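Local coordinates for proximal thread matrix protein 1 (Mytilus galloprovincialis, PDB 4CN9), which binds zinc and probably serves as a collagen-binding matrix protein of the mussel byssus, built on tandem von Willebrand factor type A domains, at residues A[283-288]-A[316-321]; A[275-280]-A[324-329]; A[144-149]-A[185-190]; A[195-200]-A[212-217]; A[396-401]-A[418-423]. All coordinates share one frame; numbering follows the deposited sequence. Where two conformers were deposited one is given.

Contact 1: A[283-288]-A[316-321]; sequences IVDRFN and SSKADI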
# COMPACT_ATOMS: atom_id res chain seq x y z
N ILE A 283 -11.10 16.91 -8.80
CA ILE A 283 -10.26 16.44 -7.72
C ILE A 283 -9.68 17.59 -6.92
O ILE A 283 -9.69 17.59 -5.69
CB ILE A 283 -9.14 15.52 -8.27
CG1 ILE A 283 -9.77 14.23 -8.77
CG2 ILE A 283 -8.06 15.25 -7.21
CD1 ILE A 283 -8.85 13.37 -9.55
N VAL A 284 -9.19 18.61 -7.62
CA VAL A 284 -8.66 19.79 -6.96
C VAL A 284 -9.70 20.39 -6.00
O VAL A 284 -9.38 20.77 -4.87
CB VAL A 284 -8.17 20.84 -7.98
CG1 VAL A 284 -7.91 22.17 -7.32
CG2 VAL A 284 -6.91 20.32 -8.69
N ASP A 285 -10.94 20.47 -6.47
CA ASP A 285 -12.02 21.06 -5.68
C ASP A 285 -12.34 20.31 -4.40
O ASP A 285 -12.98 20.86 -3.51
CB ASP A 285 -13.30 21.19 -6.53
CG ASP A 285 -13.30 22.43 -7.40
OD1 ASP A 285 -12.58 23.41 -7.07
OD2 ASP A 285 -14.05 22.43 -8.40
N ARG A 286 -11.91 19.05 -4.29
CA ARG A 286 -12.20 18.26 -3.11
C ARG A 286 -11.23 18.51 -1.97
O ARG A 286 -11.46 18.05 -0.85
CB ARG A 286 -12.25 16.77 -3.46
CG ARG A 286 -13.31 16.45 -4.49
CD ARG A 286 -14.69 16.47 -3.88
NE ARG A 286 -14.84 15.37 -2.94
CZ ARG A 286 -15.38 14.19 -3.23
NH1 ARG A 286 -15.86 13.95 -4.45
NH2 ARG A 286 -15.46 13.25 -2.30
N PHE A 287 -10.15 19.25 -2.23
CA PHE A 287 -9.24 19.60 -1.14
C PHE A 287 -9.67 20.89 -0.44
O PHE A 287 -10.20 21.81 -1.07
CB PHE A 287 -7.79 19.67 -1.64
CG PHE A 287 -7.22 18.32 -1.98
CD1 PHE A 287 -7.48 17.73 -3.19
CD2 PHE A 287 -6.46 17.62 -1.05
CE1 PHE A 287 -6.99 16.47 -3.50
CE2 PHE A 287 -5.95 16.36 -1.36
CZ PHE A 287 -6.22 15.79 -2.57
N ASN A 288 -9.45 20.94 0.86
CA ASN A 288 -9.97 22.01 1.70
C ASN A 288 -9.30 23.34 1.40
O ASN A 288 -9.95 24.38 1.37
CB ASN A 288 -9.79 21.66 3.17
CG ASN A 288 -10.33 22.75 4.09
OD1 ASN A 288 -11.52 23.05 4.07
ND2 ASN A 288 -9.45 23.36 4.88
N SER A 316 -1.35 29.09 -5.81
CA SER A 316 -1.89 28.82 -4.48
C SER A 316 -3.42 28.78 -4.43
O SER A 316 -3.98 28.27 -3.47
CB SER A 316 -1.33 29.82 -3.45
OG SER A 316 -1.59 31.15 -3.84
N SER A 317 -4.11 29.30 -5.45
CA SER A 317 -5.58 29.28 -5.46
C SER A 317 -6.13 28.16 -6.34
O SER A 317 -5.54 27.79 -7.35
CB SER A 317 -6.16 30.63 -5.91
OG SER A 317 -6.07 30.79 -7.31
N LYS A 318 -7.31 27.66 -5.97
CA LYS A 318 -7.96 26.62 -6.73
C LYS A 318 -8.32 27.13 -8.10
O LYS A 318 -8.19 26.42 -9.09
CB LYS A 318 -9.24 26.18 -6.01
CG LYS A 318 -9.00 25.21 -4.89
CD LYS A 318 -10.31 24.77 -4.27
CE LYS A 318 -10.09 24.16 -2.91
NZ LYS A 318 -11.37 23.75 -2.31
N ALA A 319 -8.78 28.38 -8.16
CA ALA A 319 -9.14 28.98 -9.43
C ALA A 319 -7.93 29.02 -10.37
O ALA A 319 -8.06 28.70 -11.55
CB ALA A 319 -9.72 30.37 -9.22
N ASP A 320 -6.77 29.41 -9.84
CA ASP A 320 -5.56 29.44 -10.66
C ASP A 320 -5.14 28.02 -11.09
O ASP A 320 -4.76 27.78 -12.23
CB ASP A 320 -4.40 30.08 -9.90
CG ASP A 320 -4.54 31.60 -9.77
OD1 ASP A 320 -5.27 32.22 -10.57
OD2 ASP A 320 -3.91 32.15 -8.84
N ILE A 321 -5.19 27.08 -10.17
CA ILE A 321 -4.81 25.70 -10.49
C ILE A 321 -5.72 25.13 -11.58
O ILE A 321 -5.24 24.59 -12.58
CB ILE A 321 -4.82 24.82 -9.24
CG1 ILE A 321 -3.70 25.26 -8.31
CG2 ILE A 321 -4.66 23.34 -9.63
CD1 ILE A 321 -3.81 24.73 -6.92
O HOH W 1 -10.92 26.53 -0.68

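Contact 2: A[275-280]-A[324-329]; sequences LMKNFM and AIDKVT. Unlike the reference sequence in segment 324-329: Thr-329 (reference Ser).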
# COMPACT_ATOMS: atom_id res chain seq x y z
N LEU A 275 -12.86 16.18 -20.93
CA LEU A 275 -13.43 15.33 -19.89
C LEU A 275 -12.34 14.97 -18.87
O LEU A 275 -12.56 14.98 -17.65
CB LEU A 275 -14.06 14.08 -20.50
CG LEU A 275 -15.42 14.27 -21.20
CD1 LEU A 275 -15.82 13.00 -21.92
CD2 LEU A 275 -16.50 14.69 -20.21
N MET A 276 -11.14 14.68 -19.37
CA MET A 276 -10.01 14.37 -18.50
C MET A 276 -9.60 15.58 -17.66
O MET A 276 -9.35 15.46 -16.45
CB MET A 276 -8.84 13.86 -19.36
CG MET A 276 -7.64 13.37 -18.55
SD MET A 276 -6.28 12.83 -19.63
CE MET A 276 -5.94 14.36 -20.48
N LYS A 277 -9.56 16.76 -18.27
CA LYS A 277 -9.27 17.97 -17.50
C LYS A 277 -10.32 18.21 -16.41
O LYS A 277 -9.97 18.57 -15.28
CB LYS A 277 -9.19 19.19 -18.42
CG LYS A 277 -7.99 19.20 -19.33
CD LYS A 277 -8.13 20.33 -20.34
CE LYS A 277 -6.82 20.64 -21.02
NZ LYS A 277 -7.02 21.68 -22.09
N ASN A 278 -11.59 18.02 -16.73
CA ASN A 278 -12.65 18.23 -15.74
C ASN A 278 -12.48 17.27 -14.57
O ASN A 278 -12.74 17.63 -13.43
CB ASN A 278 -14.03 18.06 -16.36
CG ASN A 278 -14.40 19.19 -17.33
OD1 ASN A 278 -13.68 20.19 -17.45
ND2 ASN A 278 -15.53 19.03 -18.00
N PHE A 279 -12.05 16.05 -14.85
CA PHE A 279 -11.82 15.06 -13.80
C PHE A 279 -10.75 15.59 -12.83
O PHE A 279 -10.94 15.58 -11.62
CB PHE A 279 -11.42 13.73 -14.46
CG PHE A 279 -11.02 12.64 -13.50
CD1 PHE A 279 -11.97 11.93 -12.79
CD2 PHE A 279 -9.70 12.26 -13.38
CE1 PHE A 279 -11.61 10.91 -11.94
CE2 PHE A 279 -9.33 11.22 -12.53
CZ PHE A 279 -10.28 10.54 -11.83
N MET A 280 -9.65 16.09 -13.37
CA MET A 280 -8.58 16.62 -12.52
C MET A 280 -9.00 17.87 -11.75
O MET A 280 -8.68 18.02 -10.57
CB MET A 280 -7.34 16.88 -13.37
CG MET A 280 -6.79 15.59 -13.92
SD MET A 280 -5.32 15.76 -14.93
CE MET A 280 -5.94 16.80 -16.26
N ALA A 324 -5.10 26.74 -14.90
CA ALA A 324 -3.83 26.29 -15.48
C ALA A 324 -4.00 24.91 -16.13
O ALA A 324 -3.46 24.65 -17.21
CB ALA A 324 -2.74 26.26 -14.42
N ILE A 325 -4.76 24.04 -15.47
CA ILE A 325 -5.04 22.72 -16.04
C ILE A 325 -5.74 22.87 -17.39
O ILE A 325 -5.40 22.18 -18.37
CB ILE A 325 -5.92 21.89 -15.07
CG1 ILE A 325 -5.05 21.39 -13.91
CG2 ILE A 325 -6.56 20.73 -15.79
CD1 ILE A 325 -5.83 20.91 -12.73
N ASP A 326 -6.67 23.81 -17.47
CA ASP A 326 -7.47 23.99 -18.68
C ASP A 326 -6.70 24.55 -19.87
O ASP A 326 -7.07 24.31 -21.02
CB ASP A 326 -8.66 24.90 -18.36
CG ASP A 326 -9.90 24.11 -18.00
OD1 ASP A 326 -9.97 22.91 -18.35
OD2 ASP A 326 -10.80 24.67 -17.36
N LYS A 327 -5.63 25.29 -19.60
CA LYS A 327 -4.79 25.85 -20.65
C LYS A 327 -3.85 24.83 -21.30
O LYS A 327 -3.26 25.10 -22.35
CB LYS A 327 -3.95 27.01 -20.08
CG LYS A 327 -4.71 28.31 -19.93
CD LYS A 327 -3.79 29.45 -19.49
CE LYS A 327 -4.51 30.41 -18.55
NZ LYS A 327 -3.60 31.44 -17.96
N VAL A 328 -3.69 23.66 -20.70
CA VAL A 328 -2.75 22.68 -21.23
C VAL A 328 -3.22 22.14 -22.58
O VAL A 328 -4.35 21.70 -22.72
CB VAL A 328 -2.53 21.53 -20.22
CG1 VAL A 328 -1.70 20.41 -20.83
CG2 VAL A 328 -1.84 22.08 -18.99
N THR A 329 -2.33 22.20 -23.57
CA THR A 329 -2.65 21.82 -24.95
C THR A 329 -2.12 20.42 -25.27
O THR A 329 -1.06 20.04 -24.81
CB THR A 329 -2.03 22.80 -25.96
OG1 THR A 329 -0.60 22.75 -25.86
CG2 THR A 329 -2.50 24.22 -25.70

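Contact 3: A[144-149]-A[185-190]; sequences TGLKHV and HEAHKL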
# COMPACT_ATOMS: atom_id res chain seq x y z
N THR A 144 -6.88 -18.62 2.74
CA THR A 144 -7.71 -19.18 3.81
C THR A 144 -7.32 -18.54 5.13
O THR A 144 -8.17 -18.22 5.95
CB THR A 144 -7.60 -20.70 3.90
OG1 THR A 144 -7.93 -21.27 2.63
CG2 THR A 144 -8.56 -21.27 4.95
N GLY A 145 -6.01 -18.31 5.31
CA GLY A 145 -5.53 -17.61 6.50
C GLY A 145 -6.10 -16.20 6.61
O GLY A 145 -6.58 -15.80 7.67
N LEU A 146 -6.05 -15.45 5.51
CA LEU A 146 -6.55 -14.08 5.49
C LEU A 146 -8.06 -14.02 5.79
O LEU A 146 -8.52 -13.13 6.48
CB LEU A 146 -6.26 -13.42 4.14
CG LEU A 146 -4.78 -13.17 3.86
CD1 LEU A 146 -4.53 -12.81 2.40
CD2 LEU A 146 -4.25 -12.08 4.78
N LYS A 147 -8.80 -14.98 5.25
CA LYS A 147 -10.24 -15.10 5.48
C LYS A 147 -10.51 -15.36 6.95
O LYS A 147 -11.36 -14.71 7.57
CB LYS A 147 -10.78 -16.25 4.64
CG LYS A 147 -12.28 -16.50 4.76
CD LYS A 147 -12.68 -17.73 3.94
CE LYS A 147 -14.02 -18.29 4.38
NZ LYS A 147 -15.13 -17.39 4.00
N HIS A 148 -9.79 -16.32 7.52
CA HIS A 148 -9.94 -16.63 8.94
C HIS A 148 -9.68 -15.39 9.82
O HIS A 148 -10.40 -15.13 10.80
CB HIS A 148 -8.98 -17.77 9.30
CG HIS A 148 -9.07 -18.21 10.73
ND1 HIS A 148 -9.88 -19.26 11.13
CD2 HIS A 148 -8.46 -17.76 11.84
CE1 HIS A 148 -9.74 -19.43 12.44
NE2 HIS A 148 -8.89 -18.54 12.89
N VAL A 149 -8.66 -14.62 9.46
CA VAL A 149 -8.32 -13.41 10.21
C VAL A 149 -9.46 -12.38 10.12
O VAL A 149 -9.85 -11.79 11.13
CB VAL A 149 -6.97 -12.82 9.73
CG1 VAL A 149 -6.78 -11.42 10.26
CG2 VAL A 149 -5.81 -13.73 10.17
N HIS A 185 -8.38 -11.83 -3.39
CA HIS A 185 -9.73 -11.45 -3.03
C HIS A 185 -9.92 -11.36 -1.51
O HIS A 185 -10.56 -10.43 -1.01
CB HIS A 185 -10.72 -12.46 -3.62
CG HIS A 185 -12.15 -12.09 -3.40
ND1 HIS A 185 -12.70 -10.93 -3.88
CD2 HIS A 185 -13.14 -12.74 -2.74
CE1 HIS A 185 -13.98 -10.87 -3.54
NE2 HIS A 185 -14.27 -11.96 -2.85
N GLU A 186 -9.40 -12.33 -0.77
CA GLU A 186 -9.46 -12.26 0.69
C GLU A 186 -8.68 -11.07 1.26
O GLU A 186 -9.09 -10.45 2.25
CB GLU A 186 -8.97 -13.57 1.32
CG GLU A 186 -9.81 -14.78 0.95
CD GLU A 186 -11.30 -14.61 1.28
OE1 GLU A 186 -11.62 -13.89 2.25
OE2 GLU A 186 -12.14 -15.19 0.57
N ALA A 187 -7.55 -10.75 0.65
CA ALA A 187 -6.74 -9.61 1.10
C ALA A 187 -7.49 -8.29 0.86
O ALA A 187 -7.44 -7.37 1.67
CB ALA A 187 -5.40 -9.60 0.37
N HIS A 188 -8.20 -8.21 -0.27
CA HIS A 188 -9.03 -7.06 -0.58
C HIS A 188 -10.12 -6.84 0.49
O HIS A 188 -10.29 -5.75 1.00
CB HIS A 188 -9.68 -7.24 -1.96
CG HIS A 188 -10.68 -6.19 -2.31
ND1 HIS A 188 -10.32 -4.95 -2.80
CD2 HIS A 188 -12.03 -6.19 -2.24
CE1 HIS A 188 -11.41 -4.23 -3.01
NE2 HIS A 188 -12.46 -4.95 -2.67
N LYS A 189 -10.85 -7.90 0.83
CA LYS A 189 -11.90 -7.77 1.84
C LYS A 189 -11.32 -7.38 3.20
O LYS A 189 -11.87 -6.57 3.94
CB LYS A 189 -12.68 -9.07 1.96
CG LYS A 189 -13.48 -9.45 0.74
CD LYS A 189 -14.18 -10.78 1.01
CE LYS A 189 -15.08 -11.22 -0.11
NZ LYS A 189 -15.71 -12.54 0.18
N LEU A 190 -10.17 -7.96 3.52
CA LEU A 190 -9.57 -7.68 4.81
C LEU A 190 -9.16 -6.21 4.90
O LEU A 190 -9.50 -5.50 5.86
CB LEU A 190 -8.36 -8.61 5.03
CG LEU A 190 -7.65 -8.55 6.37
CD1 LEU A 190 -8.61 -8.81 7.54
CD2 LEU A 190 -6.48 -9.54 6.37

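Contact 4: A[195-200]-A[212-217]; sequences VTVIAI and EQIATM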
# COMPACT_ATOMS: atom_id res chain seq x y z
N VAL A 195 -7.79 -2.66 7.73
CA VAL A 195 -6.69 -3.44 8.27
C VAL A 195 -5.41 -3.16 7.48
O VAL A 195 -5.40 -3.19 6.24
CB VAL A 195 -7.01 -4.95 8.26
CG1 VAL A 195 -5.84 -5.77 8.79
CG2 VAL A 195 -8.29 -5.23 9.05
N THR A 196 -4.33 -2.87 8.19
CA THR A 196 -3.01 -2.76 7.58
C THR A 196 -2.43 -4.16 7.44
O THR A 196 -2.49 -4.94 8.39
CB THR A 196 -2.04 -1.93 8.45
OG1 THR A 196 -2.59 -0.62 8.67
CG2 THR A 196 -0.68 -1.78 7.78
N VAL A 197 -1.88 -4.47 6.27
CA VAL A 197 -1.27 -5.76 6.04
C VAL A 197 0.22 -5.64 5.67
O VAL A 197 0.60 -4.95 4.70
CB VAL A 197 -2.03 -6.55 4.96
CG1 VAL A 197 -1.43 -7.93 4.79
CG2 VAL A 197 -3.51 -6.65 5.33
N ILE A 198 1.06 -6.28 6.46
CA ILE A 198 2.50 -6.36 6.20
C ILE A 198 2.79 -7.81 5.85
O ILE A 198 2.28 -8.73 6.51
CB ILE A 198 3.32 -5.91 7.43
CG1 ILE A 198 3.09 -4.42 7.70
CG2 ILE A 198 4.81 -6.19 7.24
CD1 ILE A 198 3.25 -3.99 9.16
N ALA A 199 3.58 -8.02 4.81
CA ALA A 199 3.93 -9.36 4.37
C ALA A 199 5.45 -9.57 4.38
O ALA A 199 6.20 -8.78 3.81
CB ALA A 199 3.39 -9.60 2.96
N ILE A 200 5.88 -10.63 5.05
CA ILE A 200 7.28 -11.05 5.08
C ILE A 200 7.47 -12.38 4.36
O ILE A 200 6.85 -13.40 4.71
CB ILE A 200 7.80 -11.20 6.52
CG1 ILE A 200 7.62 -9.89 7.29
CG2 ILE A 200 9.27 -11.63 6.50
CD1 ILE A 200 7.68 -10.04 8.79
N GLU A 212 2.98 -8.69 -2.82
CA GLU A 212 2.72 -7.28 -3.15
C GLU A 212 1.23 -6.98 -3.36
O GLU A 212 0.78 -5.86 -3.08
CB GLU A 212 3.51 -6.86 -4.39
CG GLU A 212 4.95 -6.53 -4.09
CD GLU A 212 5.78 -6.29 -5.34
OE1 GLU A 212 5.31 -6.65 -6.45
OE2 GLU A 212 6.89 -5.74 -5.20
N GLN A 213 0.48 -7.95 -3.85
CA GLN A 213 -0.96 -7.78 -4.04
C GLN A 213 -1.69 -7.85 -2.69
O GLN A 213 -2.68 -7.16 -2.49
CB GLN A 213 -1.53 -8.88 -4.93
CG GLN A 213 -0.99 -8.94 -6.35
CD GLN A 213 -1.73 -9.98 -7.20
OE1 GLN A 213 -1.56 -11.20 -7.01
NE2 GLN A 213 -2.57 -9.51 -8.12
N ILE A 214 -1.18 -8.68 -1.78
CA ILE A 214 -1.77 -8.89 -0.45
C ILE A 214 -1.56 -7.73 0.51
O ILE A 214 -2.48 -7.30 1.19
CB ILE A 214 -1.20 -10.19 0.18
CG1 ILE A 214 -1.73 -11.41 -0.57
CG2 ILE A 214 -1.58 -10.30 1.64
CD1 ILE A 214 -0.97 -12.69 -0.31
N ALA A 215 -0.33 -7.23 0.55
CA ALA A 215 0.05 -6.16 1.46
C ALA A 215 -0.67 -4.84 1.15
O ALA A 215 -1.24 -4.65 0.07
CB ALA A 215 1.57 -5.97 1.44
N THR A 216 -0.65 -3.93 2.12
CA THR A 216 -1.30 -2.62 1.98
C THR A 216 -0.75 -1.85 0.77
O THR A 216 -1.52 -1.24 0.02
CB THR A 216 -1.15 -1.82 3.27
OG1 THR A 216 -1.93 -2.45 4.30
CG2 THR A 216 -1.61 -0.36 3.09
N MET A 217 0.57 -1.83 0.64
CA MET A 217 1.25 -1.31 -0.55
C MET A 217 2.45 -2.20 -0.82
O MET A 217 2.86 -2.99 0.03
CB MET A 217 1.68 0.15 -0.35
CG MET A 217 0.55 1.11 -0.01
SD MET A 217 0.95 2.88 -0.22
CE MET A 217 2.60 2.93 0.44
O HOH W 2 -4.62 -1.76 4.09

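Contact 5: A[396-401]-A[418-423]; sequences IGVGTG and FTTSSF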
# COMPACT_ATOMS: atom_id res chain seq x y z
N ILE A 396 -4.39 5.24 -13.56
CA ILE A 396 -5.67 5.15 -14.24
C ILE A 396 -5.48 4.96 -15.74
O ILE A 396 -4.77 5.74 -16.37
CB ILE A 396 -6.48 6.45 -14.04
CG1 ILE A 396 -6.69 6.70 -12.55
CG2 ILE A 396 -7.79 6.39 -14.82
CD1 ILE A 396 -7.02 8.14 -12.19
N GLY A 397 -6.11 3.93 -16.28
CA GLY A 397 -6.17 3.70 -17.73
C GLY A 397 -7.57 3.97 -18.28
O GLY A 397 -8.57 3.56 -17.68
N VAL A 398 -7.64 4.67 -19.40
CA VAL A 398 -8.92 4.98 -20.05
C VAL A 398 -8.93 4.45 -21.47
O VAL A 398 -8.00 4.72 -22.25
CB VAL A 398 -9.16 6.49 -20.11
CG1 VAL A 398 -10.57 6.79 -20.59
CG2 VAL A 398 -8.91 7.11 -18.76
N GLY A 399 -9.94 3.66 -21.81
CA GLY A 399 -10.07 3.17 -23.18
C GLY A 399 -9.58 1.77 -23.37
O GLY A 399 -9.61 0.97 -22.42
N THR A 400 -9.15 1.45 -24.59
CA THR A 400 -8.64 0.11 -24.90
C THR A 400 -7.19 0.15 -25.37
O THR A 400 -6.66 -0.87 -25.79
CB THR A 400 -9.46 -0.57 -26.02
OG1 THR A 400 -9.35 0.19 -27.23
CG2 THR A 400 -10.93 -0.70 -25.62
N GLY A 401 -6.56 1.31 -25.31
CA GLY A 401 -5.19 1.46 -25.78
C GLY A 401 -4.10 1.25 -24.74
O GLY A 401 -2.94 1.11 -25.10
N PHE A 418 -7.03 1.82 -11.59
CA PHE A 418 -8.39 2.03 -12.04
C PHE A 418 -8.42 2.01 -13.56
O PHE A 418 -7.50 2.50 -14.21
CB PHE A 418 -8.92 3.38 -11.56
CG PHE A 418 -8.96 3.52 -10.07
CD1 PHE A 418 -7.85 3.96 -9.37
CD2 PHE A 418 -10.11 3.19 -9.37
CE1 PHE A 418 -7.89 4.08 -7.99
CE2 PHE A 418 -10.15 3.30 -8.00
CZ PHE A 418 -9.05 3.75 -7.30
N THR A 419 -9.49 1.43 -14.12
CA THR A 419 -9.68 1.37 -15.57
C THR A 419 -11.14 1.73 -15.90
O THR A 419 -12.06 1.41 -15.14
CB THR A 419 -9.34 -0.03 -16.17
OG1 THR A 419 -10.23 -1.02 -15.65
CG2 THR A 419 -7.90 -0.45 -15.86
N THR A 420 -11.33 2.44 -17.00
CA THR A 420 -12.68 2.75 -17.48
C THR A 420 -12.67 2.64 -19.00
O THR A 420 -11.65 2.86 -19.63
CB THR A 420 -13.20 4.18 -17.05
OG1 THR A 420 -12.42 5.22 -17.67
CG2 THR A 420 -13.12 4.36 -15.54
N SER A 421 -13.82 2.32 -19.58
CA SER A 421 -13.89 2.14 -21.03
C SER A 421 -13.88 3.48 -21.77
O SER A 421 -13.51 3.54 -22.94
CB SER A 421 -15.17 1.39 -21.39
OG SER A 421 -16.28 2.12 -20.94
N SER A 422 -14.31 4.54 -21.11
CA SER A 422 -14.38 5.84 -21.76
C SER A 422 -14.13 6.96 -20.79
O SER A 422 -14.25 6.80 -19.57
CB SER A 422 -15.75 6.06 -22.41
OG SER A 422 -16.72 6.37 -21.44
N PHE A 423 -13.82 8.11 -21.35
CA PHE A 423 -13.58 9.32 -20.58
C PHE A 423 -14.85 9.81 -19.88
O PHE A 423 -14.77 10.41 -18.82
CB PHE A 423 -12.97 10.38 -21.49
CG PHE A 423 -11.53 10.11 -21.86
CD1 PHE A 423 -11.22 9.29 -22.93
CD2 PHE A 423 -10.49 10.65 -21.11
CE1 PHE A 423 -9.89 9.03 -23.25
CE2 PHE A 423 -9.18 10.39 -21.42
CZ PHE A 423 -8.87 9.59 -22.50

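Contact 1: A[283-288]-A[316-321]
NZ of Lys-318 donates a short hydrogen bond to the carbonyl oxygen of Phe-287, with an N-to-O distance of 2.6 Å. The amine stands almost in line with the carbonyl, the C=O...N angle being 178°. A water adds a second, looser connection: it donates to Asn-288 O and accepts a weak bond from the same lysine nitrogen. To make this reach, Lys-318 stretches out (chi2 -177°, chi3 -162°) and passes Val-284 head to tail on the way, its CG lying 4.0 Å from CG1 of Val-284. Its CD then passes OD1 of Asp-285 at 3.9 Å, but the carboxylate has its salt bridge with Lys-322, and Lys-318 NZ remains 4.9 Å from OD1. Two helices of a von Willebrand factor type A domain meet here, the C-terminal part of helix 272-285 and the chain that follows it against the start of helix 318-327. Lys-318 opens the latter helix, just after Ser-317, whose OG caps it by accepting from Asp-320 N at 3.0 Å. Below the lysine the contact turns apolar: CG2 of Val-284 meets CG2 of Ile-321 at 3.9 Å, and both side chains rest on Phe-297 of strand 295-302.

Contact 2: A[275-280]-A[324-329]
A buried helix-to-helix junction, in which Lys-277 of helix 272-285 bonds to carbonyls at and just beyond the C-terminal end of helix 318-327, joins these two segments. NZ of Lys-277 donates to Val-328 O at 2.7 Å and to Asp-326 O at 2.8 Å. The two acceptors are used differently: the amine lies in the carbonyl plane of Val-328, whereas it sits above that of Asp-326, 51° out of plane. Such a positive group at the end of a helix probably also interacts favourably with the helix dipole. CG of the lysine stands anti to the carbonyl carbon (chi1 -69°), and the chain beyond it is extended, which carries NZ across, antiparallel to the side chain of Ile-325. CE of Lys-277 comes within 3.4 Å of Ile-325 O, and CB lies 4.0 Å from Ile-325 CG2. That same methyl takes CE of Met-280 at 4.0 Å, the methionine being bent at its last torsion (chi3 -61°). On the flank, OD1 of Asp-326 borders CD of Lys-277 at 3.7 Å, while the carboxylate is paired with Lys-281 and Gln-274. Beneath the two helices lies the central sheet: Met-280 rests on Phe-257 and Phe-259 of strand 253-260, Ile-325 on Val-299 of strand 295-302 and Phe-310 of strand 306-310.

Contact 3: A[144-149]-A[185-190]
Leu-146 supplies the tight, buried side of this contact, one methyl going to each of two residues on the facing helix. CD2 meets CD2 of Leu-190 at 3.7 Å, the two leucines crossing at about a right angle, while CD1 of Leu-146 lies 3.9 Å from CB of Ala-187. Farther along, CD1 of Leu-190 touches Val-149 CG1 more lightly, at 4.2 Å. Helices 142-153 and 183-192 run nearly parallel here, at 23° with axes 8.5 Å apart, over the central sheet of a von Willebrand factor type A domain; Leu-146 and Val-149 press on Leu-59 of strand 54-61. The other flank, at the partly exposed Lys-147, is polar and faces solvent more. Glu-186 bends at chi2 (-55°), which folds its carboxylate back over the root of Lys-147, OE1 lying 3.5 Å from the lysine CB. The charged ends stay apart: Lys-147 NZ is 5.1 Å from Glu-186 OE2 and forms its salt bridge with Glu-151, whereas Glu-186 OE1 pairs with Arg-150. With an alanine at Glu-186, Arg-150 would probably be left without this charge partner and the aliphatic part of Lys-147 without its cover. No hydrogen bond joins the two segments.

Contact 4: A[195-200]-A[212-217]
Val-197 lays its CG1 methyl against Ile-214, 3.9 Å from CG2 of the isoleucine and 3.8 Å from its carbonyl oxygen. The methyl that makes this contact stands opposite the backbone nitrogen of the valine, chi1 being -177°. Beside it, the backbone of Val-197 is gripped at both polar atoms by Thr-216. N of Thr-216 donates to Val-197 O at 3.0 Å. In return, OG1 of Thr-216 accepts from Val-197 N at 2.8 Å in an almost straight bond (175°). With OG1 turned to the side of its own nitrogen (chi1 -68°), one residue can serve both groups, as in a hydrogen-bonded antiparallel pair but with a hydroxyl in place of a carbonyl. A water extends the connection, 2.8 Å from OG1 of Thr-216 and donating to Val-195 O at 2.7 Å. A valine in place of Thr-216 would probably leave Val-197 N without its acceptor and cost the water one of its partners. Farther up the strand, CB of Ala-215 faces CB of Ala-199 at 4.3 Å. The contact belongs to the beta-alpha-beta unit of strand 195-202, helix 208-214 and strand 221-224. Thr-196 and Ile-198 bond to strand 166-173, Ala-199 bonds to Tyr-220 just ahead of strand 221-224, and Ile-214 also leans on Gln-184 and Ala-187 of helix 183-192.

Contact 5: A[396-401]-A[418-423]
Val-398 leans on Phe-423 from CB outward, its CB already 3.9 Å from CZ of the phenylalanine. Its CG1, set opposite the backbone nitrogen (chi1 -172°), sits squarely over one face of the ring, 3.5 Å from the Phe-423 centroid and 11° from the ring normal, a CH-pi contact. CG1 of Val-398 also lies 3.8 Å from OG1 of Thr-420, with CG2 slightly farther from the same oxygen. The threonine side chain is parallel to that of the valine. Its hydroxyl, held between the backbone nitrogen and the carbonyl carbon (chi1 66°), donates from OG1 of Thr-420 to Ser-422 O at 3.1 Å from above the carbonyl plane, a bond that probably helps to hold the turn after the strand, which brings Phe-423 to the valine. Under these side chains run two parallel strands joined by backbone bonds: Gly-397 N to Phe-418 O at 2.9 Å, Thr-420 N to Gly-397 O, and Gly-399 N to Thr-420 O. Gly-399 has backbone angles at which a side chain would collide with the preceding carbonyl. Ile-396 shares the sheet face of Val-398 and brings CG1 to 4.1 Å from CB of Phe-418, with Val-433 of helix 430-437 touching both residues. Phe-423, for its part, packs on Leu-275 and Met-276 of helix 272-285. Parallel pairing of strands 391-398 and 417-420, linked through helix 404-410, is the beta-alpha-beta construction of the Rossmann-like von Willebrand factor type A fold, here at the edge of its sheet.

Contacts 1, 2 and 5 belong to one von Willebrand factor type A domain, contacts 3 and 4 to the other. Contacts 1 and 2 join the same helix pair, at the start and the end of helix 318-327, each through a lysine amine on backbone carbonyl oxygen, one in contact 1 and two in contact 2; contact 2 is buried and contact 1 partly open. Contact 5, also partly buried, relies on strand pairing and touches contact 2 where Phe-279 meets Ile-396 and Leu-275 meets Phe-423. Contacts 3 and 4 are both buried and touch where Ile-214 of contact 4 packs on Leu-146 and Ala-187 of contact 3. The former is largely apolar helix packing; the latter secures a strand by hydrogen bonds.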